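Local structure of chlorella virus DNA ligase-adenylate (Chlorella virus, 1FVI) at residues A[197-202]-A[230-235]; A[268-273]-A[286-291]; A[9-14]-A[186-191]. The protein probably seals nicks in duplex DNA as an ATP-dependent ligase, and is captured here as its covalent ligase-adenylate intermediate. The protein carries 1 engineered substitution. One frame throughout, in Å; residues are numbered along the deposited sequence.

Contact 1 of 3, residues A[197-202]-A[230-235]; sequences ISMTAL and DVMGSI
The carbonyl oxygen T200 O takes two backbone N-H groups at once: G233 N at 2.7 Å and S234 N at 3.0 Å. The G233 donor lies in the carbonyl plane, while that of S234 is tilted off it. Two consecutive residues facing one partner make this a classic beta bulge, and it shifts the antiparallel register by one residue between T200 and A201. T200 N returns a nearly straight bond to S234 O. Beyond the bulge L202 N reaches V231 O at 2.8 Å, carrying the pairing past the end of the strand. D230 is turned so that OD1 accepts the N-H of V231 on the anti side of the carboxylate, and OD1 is also bonded by the backbone N of F203; OD2 rests on the methyl of A201.

Side chains pack on both faces. M199 and I235 run side by side, with CG of the methionine 3.7 Å from CG2 of the isoleucine; the branch that touches is CG2, because CG1 sits between backbone N and carbonyl carbon (chi1 58°) and heads away. M199 also meets F258 of helix 252-260. On the face of T200 and S234, CB of T200 lies 3.5 Å from OG of S234, whose hydrogen-bond partner is E236. L202 CD2 and V231 CG2 press together at 3.5 Å, tighter than usual for two methyls. The bulged antiparallel pair joins strands 190-201 and 232-237 in the five-stranded sheet of the OB-like domain, away from the AMP site.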
loop_
_atom_site.group_PDB
_atom_site.type_symbol
_atom_site.label_atom_id
_atom_site.label_comp_id
_atom_site.label_asym_id
_atom_site.label_seq_id
_atom_site.Cartn_x
_atom_site.Cartn_y
_atom_site.Cartn_z
ATOM N N ILE A 197 -10.334 -7.812 -25.574
ATOM C CA ILE A 197 -10.972 -7.836 -26.887
ATOM C C ILE A 197 -10.889 -6.486 -27.610
ATOM O O ILE A 197 -10.664 -6.444 -28.814
ATOM C CB ILE A 197 -12.417 -8.342 -26.818
ATOM C CG1 ILE A 197 -13.296 -7.367 -26.066
ATOM C CG2 ILE A 197 -12.464 -9.710 -26.129
ATOM C CD1 ILE A 197 -14.629 -7.970 -25.679
ATOM N N SER A 198 -10.995 -5.391 -26.867
ATOM C CA SER A 198 -10.895 -4.053 -27.453
ATOM C C SER A 198 -10.440 -3.019 -26.401
ATOM O O SER A 198 -10.288 -3.351 -25.235
ATOM C CB SER A 198 -12.230 -3.633 -28.086
ATOM O OG SER A 198 -13.245 -3.513 -27.105
ATOM N N MET A 199 -10.189 -1.782 -26.836
ATOM C CA MET A 199 -9.761 -0.705 -25.945
ATOM C C MET A 199 -10.482 0.596 -26.248
ATOM O O MET A 199 -10.949 0.823 -27.368
ATOM C CB MET A 199 -8.259 -0.452 -26.058
ATOM C CG MET A 199 -7.403 -1.578 -25.561
ATOM S SD MET A 199 -5.674 -1.173 -25.698
ATOM C CE MET A 199 -4.966 -2.799 -25.316
ATOM N N THR A 200 -10.540 1.459 -25.242
ATOM C CA THR A 200 -11.184 2.746 -25.374
ATOM C C THR A 200 -10.162 3.777 -24.915
ATOM O O THR A 200 -9.560 3.609 -23.847
ATOM C CB THR A 200 -12.410 2.834 -24.473
ATOM O OG1 THR A 200 -13.268 1.728 -24.746
ATOM C CG2 THR A 200 -13.170 4.113 -24.732
ATOM N N ALA A 201 -9.941 4.806 -25.742
ATOM C CA ALA A 201 -8.992 5.878 -25.439
ATOM C C ALA A 201 -9.423 6.733 -24.239
ATOM O O ALA A 201 -10.600 6.742 -23.858
ATOM C CB ALA A 201 -8.793 6.752 -26.658
ATOM N N LEU A 202 -8.468 7.478 -23.684
ATOM C CA LEU A 202 -8.712 8.331 -22.522
ATOM C C LEU A 202 -9.154 9.770 -22.815
ATOM O O LEU A 202 -10.099 10.261 -22.195
ATOM C CB LEU A 202 -7.475 8.336 -21.615
ATOM C CG LEU A 202 -7.450 9.222 -20.363
ATOM C CD1 LEU A 202 -8.659 8.958 -19.459
ATOM C CD2 LEU A 202 -6.151 8.968 -19.606
ATOM N N ASP A 230 -2.749 10.027 -27.673
ATOM C CA ASP A 230 -3.720 9.591 -26.676
ATOM C C ASP A 230 -3.195 8.325 -25.996
ATOM O O ASP A 230 -2.224 7.709 -26.452
ATOM C CB ASP A 230 -5.052 9.293 -27.364
ATOM C CG ASP A 230 -6.249 9.433 -26.438
ATOM O OD1 ASP A 230 -6.080 9.434 -25.200
ATOM O OD2 ASP A 230 -7.377 9.547 -26.966
ATOM N N VAL A 231 -3.821 7.970 -24.878
ATOM C CA VAL A 231 -3.467 6.780 -24.112
ATOM C C VAL A 231 -4.751 5.998 -23.835
ATOM O O VAL A 231 -5.867 6.494 -24.082
ATOM C CB VAL A 231 -2.780 7.147 -22.772
ATOM C CG1 VAL A 231 -1.536 8.004 -23.031
ATOM C CG2 VAL A 231 -3.752 7.881 -21.849
ATOM N N MET A 232 -4.593 4.768 -23.356
ATOM C CA MET A 232 -5.747 3.923 -23.064
ATOM C C MET A 232 -6.517 4.404 -21.824
ATOM O O MET A 232 -5.922 4.807 -20.817
ATOM C CB MET A 232 -5.317 2.452 -22.933
ATOM C CG MET A 232 -6.426 1.489 -22.495
ATOM S SD MET A 232 -6.640 1.347 -20.685
ATOM C CE MET A 232 -5.251 0.328 -20.350
ATOM N N GLY A 233 -7.842 4.439 -21.949
ATOM C CA GLY A 233 -8.685 4.862 -20.848
ATOM C C GLY A 233 -9.221 3.624 -20.158
ATOM O O GLY A 233 -9.241 3.540 -18.929
ATOM N N SER A 234 -9.664 2.656 -20.954
ATOM C CA SER A 234 -10.181 1.407 -20.416
ATOM C C SER A 234 -10.010 0.294 -21.433
ATOM O O SER A 234 -9.854 0.545 -22.635
ATOM C CB SER A 234 -11.670 1.525 -20.044
ATOM O OG SER A 234 -12.511 1.503 -21.192
ATOM N N ILE A 235 -9.954 -0.930 -20.923
ATOM C CA ILE A 235 -9.863 -2.107 -21.761
ATOM C C ILE A 235 -11.125 -2.929 -21.506
ATOM O O ILE A 235 -11.630 -2.973 -20.379
ATOM C CB ILE A 235 -8.611 -2.951 -21.475
ATOM C CG1 ILE A 235 -8.565 -3.395 -20.005
ATOM C CG2 ILE A 235 -7.374 -2.186 -21.879
ATOM C CD1 ILE A 235 -7.491 -4.465 -19.730
#

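Contact 2 of 3, residues A[268-273]-A[286-291]; sequences KMVKFK and PVFIGI
V270 sits at the apolar centre, its CG1 methyl pressed against I291 CD1 at 3.4 Å, closer than carbons usually pack. With chi1 of I291 at -164°, CG1 points away from the backbone N, and a turn at the next torsion carries CD1 across to V270 and on to CB of K268. From another direction F288 offers its ring edge: CE1 lies 4.0 Å from V270 CB, near the ring plane, and the two side chains meet at about a right angle. One face of the same ring is covered by the backbone N of G290, 3.7 Å above its centre. F272 is on this face too, with CD1 against CB of P286; its ring also meets Y239 edge-to-face.

These residues belong to the beta hairpin of strands 269-275 and 286-291, which supplies the last two strands, in order across it, of the five-stranded antiparallel sheet in the OB-like domain. The hairpin is interrupted by a classic beta bulge: I289 and G290 both face K271, and the register moves by one residue before F272 pairs with F288. K271 O accepts I289 N at 2.8 Å and G290 N at 3.1 Å, both from the same face of its carbonyl plane, and K271 N gives its hydrogen to G290 O. Past the bulge, K273 and V287 exchange two backbone bonds, with V287 N at 2.7 Å from K273 O.

Toward the polar edge, the K273 chain runs across the tip of I289, CD to CD1 at 3.8 Å, and its NZ forms a salt bridge with D191. K271 folds back at chi3 and chi4 over G290, where NZ makes a weak bond to I291 O.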
loop_
_atom_site.group_PDB
_atom_site.type_symbol
_atom_site.label_atom_id
_atom_site.label_comp_id
_atom_site.label_asym_id
_atom_site.label_seq_id
_atom_site.Cartn_x
_atom_site.Cartn_y
_atom_site.Cartn_z
ATOM N N LYS A 268 -4.703 -10.927 -25.421
ATOM C CA LYS A 268 -3.856 -11.215 -24.262
ATOM C C LYS A 268 -4.727 -11.424 -23.022
ATOM O O LYS A 268 -5.820 -10.857 -22.903
ATOM C CB LYS A 268 -2.854 -10.090 -24.002
ATOM C CG LYS A 268 -1.704 -10.047 -24.977
ATOM C CD LYS A 268 -0.916 -11.355 -24.986
ATOM C CE LYS A 268 0.172 -11.349 -26.056
ATOM N NZ LYS A 268 -0.365 -11.129 -27.441
ATOM N N MET A 269 -4.249 -12.269 -22.118
ATOM C CA MET A 269 -4.958 -12.559 -20.880
ATOM C C MET A 269 -4.453 -11.596 -19.795
ATOM O O MET A 269 -3.251 -11.473 -19.584
ATOM C CB MET A 269 -4.645 -13.992 -20.453
ATOM C CG MET A 269 -5.646 -14.603 -19.500
ATOM S SD MET A 269 -7.130 -15.151 -20.372
ATOM C CE MET A 269 -6.934 -16.945 -20.327
ATOM N N VAL A 270 -5.355 -10.894 -19.123
ATOM C CA VAL A 270 -4.943 -9.991 -18.046
ATOM C C VAL A 270 -5.421 -10.498 -16.676
ATOM O O VAL A 270 -6.462 -11.160 -16.576
ATOM C CB VAL A 270 -5.463 -8.524 -18.258
ATOM C CG1 VAL A 270 -4.925 -7.947 -19.551
ATOM C CG2 VAL A 270 -6.982 -8.468 -18.250
ATOM N N LYS A 271 -4.600 -10.275 -15.649
ATOM C CA LYS A 271 -4.946 -10.641 -14.270
ATOM C C LYS A 271 -5.645 -9.421 -13.652
ATOM O O LYS A 271 -5.179 -8.292 -13.814
ATOM C CB LYS A 271 -3.684 -10.959 -13.449
ATOM C CG LYS A 271 -2.730 -11.957 -14.097
ATOM C CD LYS A 271 -1.684 -12.488 -13.106
ATOM C CE LYS A 271 -0.768 -11.399 -12.560
ATOM N NZ LYS A 271 0.143 -10.831 -13.597
ATOM N N PHE A 272 -6.771 -9.637 -12.978
ATOM C CA PHE A 272 -7.497 -8.540 -12.332
ATOM C C PHE A 272 -8.135 -9.028 -11.048
ATOM O O PHE A 272 -8.114 -10.219 -10.754
ATOM C CB PHE A 272 -8.568 -7.917 -13.262
ATOM C CG PHE A 272 -9.777 -8.806 -13.532
ATOM C CD1 PHE A 272 -11.023 -8.492 -12.976
ATOM C CD2 PHE A 272 -9.673 -9.942 -14.346
ATOM C CE1 PHE A 272 -12.149 -9.288 -13.222
ATOM C CE2 PHE A 272 -10.790 -10.743 -14.597
ATOM C CZ PHE A 272 -12.034 -10.415 -14.032
ATOM N N LYS A 273 -8.640 -8.095 -10.257
ATOM C CA LYS A 273 -9.316 -8.420 -9.009
ATOM C C LYS A 273 -10.660 -7.724 -9.047
ATOM O O LYS A 273 -10.849 -6.763 -9.801
ATOM C CB LYS A 273 -8.516 -7.928 -7.783
ATOM C CG LYS A 273 -7.333 -8.819 -7.381
ATOM C CD LYS A 273 -6.453 -8.161 -6.327
ATOM C CE LYS A 273 -5.223 -9.012 -5.993
ATOM N NZ LYS A 273 -5.555 -10.274 -5.260
ATOM N N PRO A 286 -13.975 -3.990 -10.506
ATOM C CA PRO A 286 -12.805 -4.642 -11.112
ATOM C C PRO A 286 -11.557 -3.755 -11.130
ATOM O O PRO A 286 -11.641 -2.531 -11.292
ATOM C CB PRO A 286 -13.300 -4.976 -12.527
ATOM C CG PRO A 286 -14.275 -3.851 -12.810
ATOM C CD PRO A 286 -15.027 -3.742 -11.510
ATOM N N VAL A 287 -10.397 -4.382 -10.981
ATOM C CA VAL A 287 -9.130 -3.659 -10.964
ATOM C C VAL A 287 -8.089 -4.444 -11.735
ATOM O O VAL A 287 -7.905 -5.634 -11.492
ATOM C CB VAL A 287 -8.564 -3.473 -9.513
ATOM C CG1 VAL A 287 -7.364 -2.511 -9.528
ATOM C CG2 VAL A 287 -9.627 -2.978 -8.573
ATOM N N PHE A 288 -7.391 -3.760 -12.643
ATOM C CA PHE A 288 -6.339 -4.377 -13.429
ATOM C C PHE A 288 -5.139 -4.615 -12.527
ATOM O O PHE A 288 -4.742 -3.738 -11.758
ATOM C CB PHE A 288 -5.934 -3.453 -14.580
ATOM C CG PHE A 288 -4.678 -3.875 -15.293
ATOM C CD1 PHE A 288 -4.700 -4.918 -16.204
ATOM C CD2 PHE A 288 -3.489 -3.201 -15.082
ATOM C CE1 PHE A 288 -3.563 -5.276 -16.892
ATOM C CE2 PHE A 288 -2.338 -3.552 -15.769
ATOM C CZ PHE A 288 -2.373 -4.593 -16.680
ATOM N N ILE A 289 -4.572 -5.809 -12.613
ATOM C CA ILE A 289 -3.399 -6.147 -11.808
ATOM C C ILE A 289 -2.182 -6.235 -12.728
ATOM O O ILE A 289 -1.188 -5.515 -12.548
ATOM C CB ILE A 289 -3.582 -7.498 -11.061
ATOM C CG1 ILE A 289 -4.750 -7.408 -10.074
ATOM C CG2 ILE A 289 -2.302 -7.883 -10.342
ATOM C CD1 ILE A 289 -4.615 -6.295 -9.059
ATOM N N GLY A 290 -2.295 -7.074 -13.753
ATOM C CA GLY A 290 -1.193 -7.242 -14.667
ATOM C C GLY A 290 -1.529 -8.038 -15.893
ATOM O O GLY A 290 -2.612 -8.593 -16.017
ATOM N N ILE A 291 -0.596 -8.062 -16.832
ATOM C CA ILE A 291 -0.779 -8.810 -18.059
ATOM C C ILE A 291 -0.308 -10.248 -17.817
ATOM O O ILE A 291 0.496 -10.504 -16.925
ATOM C CB ILE A 291 0.014 -8.165 -19.209
ATOM C CG1 ILE A 291 -0.484 -8.684 -20.551
ATOM C CG2 ILE A 291 1.507 -8.432 -19.048
ATOM C CD1 ILE A 291 -1.840 -8.182 -20.908
#

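Contact 3 of 3, residues A[9-14]-A[186-191]; sequences ATLENI and MKQFKD
Where strand 184-186 of the nucleotide-binding domain gives way to the linker into strand 190-201, the amide of Q188 turns back to meet L11, E12 and I14. Its NE2 donates to E12 O at 3.1 Å. The bond is almost straight at the hydrogen and lies in the plane of the amide, yet it arrives well above the carbonyl plane of E12. A bend at chi2 (-74°) brings the amide round to this position.

NE2 also gives a hydrogen to water 1, which in turn donates to L11 O and accepts from K187 N. OE1 takes a hydrogen from water 2, which accepts the N-H of I14 (3.1 Å from its N) and donates to E12 O. Both ends of the amide are thus held, and its rotation is fixed. K187 is an AMP-binding residue in another structure of this enzyme, and the M186 side chain is about 7 Å from that of K26, the covalent AMP site, so the contact lies beside the adenylation site.

L11 CD1 lies 3.4 Å from Q188 NE2 and also packs on M186 CG. On the other end of the amide, I14 CB lies 3.7 Å from Q188 OE1. L147 of helix 144-156 touches both I14 and M186.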
loop_
_atom_site.group_PDB
_atom_site.type_symbol
_atom_site.label_atom_id
_atom_site.label_comp_id
_atom_site.label_asym_id
_atom_site.label_seq_id
_atom_site.Cartn_x
_atom_site.Cartn_y
_atom_site.Cartn_z
ATOM N N ALA A 9 -4.006 -9.687 12.699
ATOM C CA ALA A 9 -4.807 -10.884 12.621
ATOM C C ALA A 9 -5.454 -10.784 11.214
ATOM O O ALA A 9 -5.489 -9.710 10.600
ATOM C CB ALA A 9 -5.870 -10.873 13.712
ATOM N N THR A 10 -5.918 -11.902 10.679
ATOM C CA THR A 10 -6.546 -11.880 9.366
ATOM C C THR A 10 -8.065 -11.717 9.453
ATOM O O THR A 10 -8.735 -12.360 10.281
ATOM C CB THR A 10 -6.195 -13.151 8.580
ATOM O OG1 THR A 10 -4.780 -13.196 8.397
ATOM C CG2 THR A 10 -6.898 -13.173 7.204
ATOM N N LEU A 11 -8.587 -10.807 8.631
ATOM C CA LEU A 11 -10.024 -10.554 8.559
ATOM C C LEU A 11 -10.534 -11.459 7.445
ATOM O O LEU A 11 -10.144 -11.296 6.293
ATOM C CB LEU A 11 -10.291 -9.082 8.217
ATOM C CG LEU A 11 -11.706 -8.495 8.075
ATOM C CD1 LEU A 11 -12.334 -8.882 6.745
ATOM C CD2 LEU A 11 -12.588 -8.892 9.253
ATOM N N GLU A 12 -11.351 -12.445 7.800
ATOM C CA GLU A 12 -11.891 -13.372 6.813
ATOM C C GLU A 12 -13.306 -12.955 6.439
ATOM O O GLU A 12 -13.669 -12.938 5.262
ATOM C CB GLU A 12 -11.871 -14.814 7.344
ATOM C CG GLU A 12 -10.465 -15.411 7.534
ATOM C CD GLU A 12 -10.006 -15.508 8.998
ATOM O OE1 GLU A 12 -9.294 -16.489 9.321
ATOM O OE2 GLU A 12 -10.338 -14.613 9.817
ATOM N N ASN A 13 -14.107 -12.613 7.440
ATOM C CA ASN A 13 -15.479 -12.179 7.196
ATOM C C ASN A 13 -15.543 -10.656 7.365
ATOM O O ASN A 13 -15.348 -10.124 8.470
ATOM C CB ASN A 13 -16.438 -12.894 8.167
ATOM C CG ASN A 13 -17.876 -12.361 8.105
ATOM O OD1 ASN A 13 -18.260 -11.646 7.173
ATOM N ND2 ASN A 13 -18.674 -12.711 9.109
ATOM N N ILE A 14 -15.790 -9.962 6.257
ATOM C CA ILE A 14 -15.882 -8.508 6.273
ATOM C C ILE A 14 -16.954 -8.009 7.244
ATOM O O ILE A 14 -16.864 -6.891 7.755
ATOM C CB ILE A 14 -16.132 -7.920 4.853
ATOM C CG1 ILE A 14 -15.781 -6.437 4.848
ATOM C CG2 ILE A 14 -17.598 -8.098 4.424
ATOM C CD1 ILE A 14 -15.910 -5.793 3.492
ATOM N N MET A 186 -6.805 -7.293 5.457
ATOM C CA MET A 186 -7.930 -7.640 4.620
ATOM C C MET A 186 -7.627 -7.712 3.134
ATOM O O MET A 186 -7.093 -6.789 2.546
ATOM C CB MET A 186 -9.056 -6.636 4.856
ATOM C CG MET A 186 -10.208 -6.772 3.886
ATOM S SD MET A 186 -11.469 -5.549 4.119
ATOM C CE MET A 186 -10.993 -4.414 2.951
ATOM N N LYS A 187 -7.961 -8.848 2.550
ATOM C CA LYS A 187 -7.796 -9.080 1.125
ATOM C C LYS A 187 -9.100 -9.777 0.732
ATOM O O LYS A 187 -9.195 -10.996 0.698
ATOM C CB LYS A 187 -6.545 -9.930 0.856
ATOM C CG LYS A 187 -5.231 -9.182 1.148
ATOM C CD LYS A 187 -4.028 -10.108 1.213
ATOM C CE LYS A 187 -3.688 -10.705 -0.134
ATOM N NZ LYS A 187 -2.530 -11.646 -0.043
ATOM N N GLN A 188 -10.134 -8.963 0.549
ATOM C CA GLN A 188 -11.451 -9.463 0.217
ATOM C C GLN A 188 -11.710 -9.631 -1.274
ATOM O O GLN A 188 -12.641 -10.337 -1.647
ATOM C CB GLN A 188 -12.521 -8.574 0.852
ATOM C CG GLN A 188 -12.547 -8.609 2.383
ATOM C CD GLN A 188 -13.134 -9.896 2.958
ATOM O OE1 GLN A 188 -14.271 -10.258 2.665
ATOM N NE2 GLN A 188 -12.374 -10.567 3.802
ATOM N N PHE A 189 -10.892 -9.005 -2.123
ATOM C CA PHE A 189 -11.075 -9.126 -3.572
ATOM C C PHE A 189 -10.531 -10.452 -4.077
ATOM O O PHE A 189 -9.562 -10.983 -3.530
ATOM C CB PHE A 189 -10.457 -7.955 -4.347
ATOM C CG PHE A 189 -11.307 -6.719 -4.368
ATOM C CD1 PHE A 189 -12.069 -6.364 -3.265
ATOM C CD2 PHE A 189 -11.288 -5.867 -5.466
ATOM C CE1 PHE A 189 -12.792 -5.174 -3.249
ATOM C CE2 PHE A 189 -12.019 -4.658 -5.462
ATOM C CZ PHE A 189 -12.765 -4.315 -4.354
ATOM N N LYS A 190 -11.166 -10.955 -5.133
ATOM C CA LYS A 190 -10.852 -12.240 -5.755
ATOM C C LYS A 190 -10.015 -12.046 -7.009
ATOM O O LYS A 190 -10.175 -11.055 -7.705
ATOM C CB LYS A 190 -12.179 -12.910 -6.124
ATOM C CG LYS A 190 -12.170 -14.412 -6.299
ATOM C CD LYS A 190 -13.621 -14.891 -6.432
ATOM C CE LYS A 190 -13.774 -16.406 -6.348
ATOM N NZ LYS A 190 -13.345 -17.093 -7.593
ATOM N N ASP A 191 -9.138 -13.006 -7.288
ATOM C CA ASP A 191 -8.279 -12.989 -8.463
ATOM C C ASP A 191 -8.938 -13.708 -9.625
ATOM O O ASP A 191 -9.400 -14.845 -9.490
ATOM C CB ASP A 191 -6.964 -13.692 -8.176
ATOM C CG ASP A 191 -6.054 -12.880 -7.319
ATOM O OD1 ASP A 191 -5.668 -11.768 -7.744
ATOM O OD2 ASP A 191 -5.727 -13.360 -6.216
HETATM O O HOH W 1 -9.572 -10.758 3.694
HETATM O O HOH W 2 -16.291 -11.800 3.866
#

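In the fold
Along the chain contact 3 closes first, then contact 1, then contact 2. Contacts 1 and 2 lie in the same five-stranded antiparallel sheet of the OB-like domain, their centres about 14 Å apart, and touch where I235 CD1 packs on V270 CG2. Strand 190-201 connects all three: contact 1 uses its far end, contact 3 its beginning, about 30 Å away between centres, and strand 269-275 of contact 2 runs beside it. Contacts 2 and 3, with centres about 19 Å apart, meet where K273 packs on F189 and K190. After K187 the chain passes from the AMP-bearing domain into the OB sheet through 188-191, so contact 3 lies at the junction of the two domains.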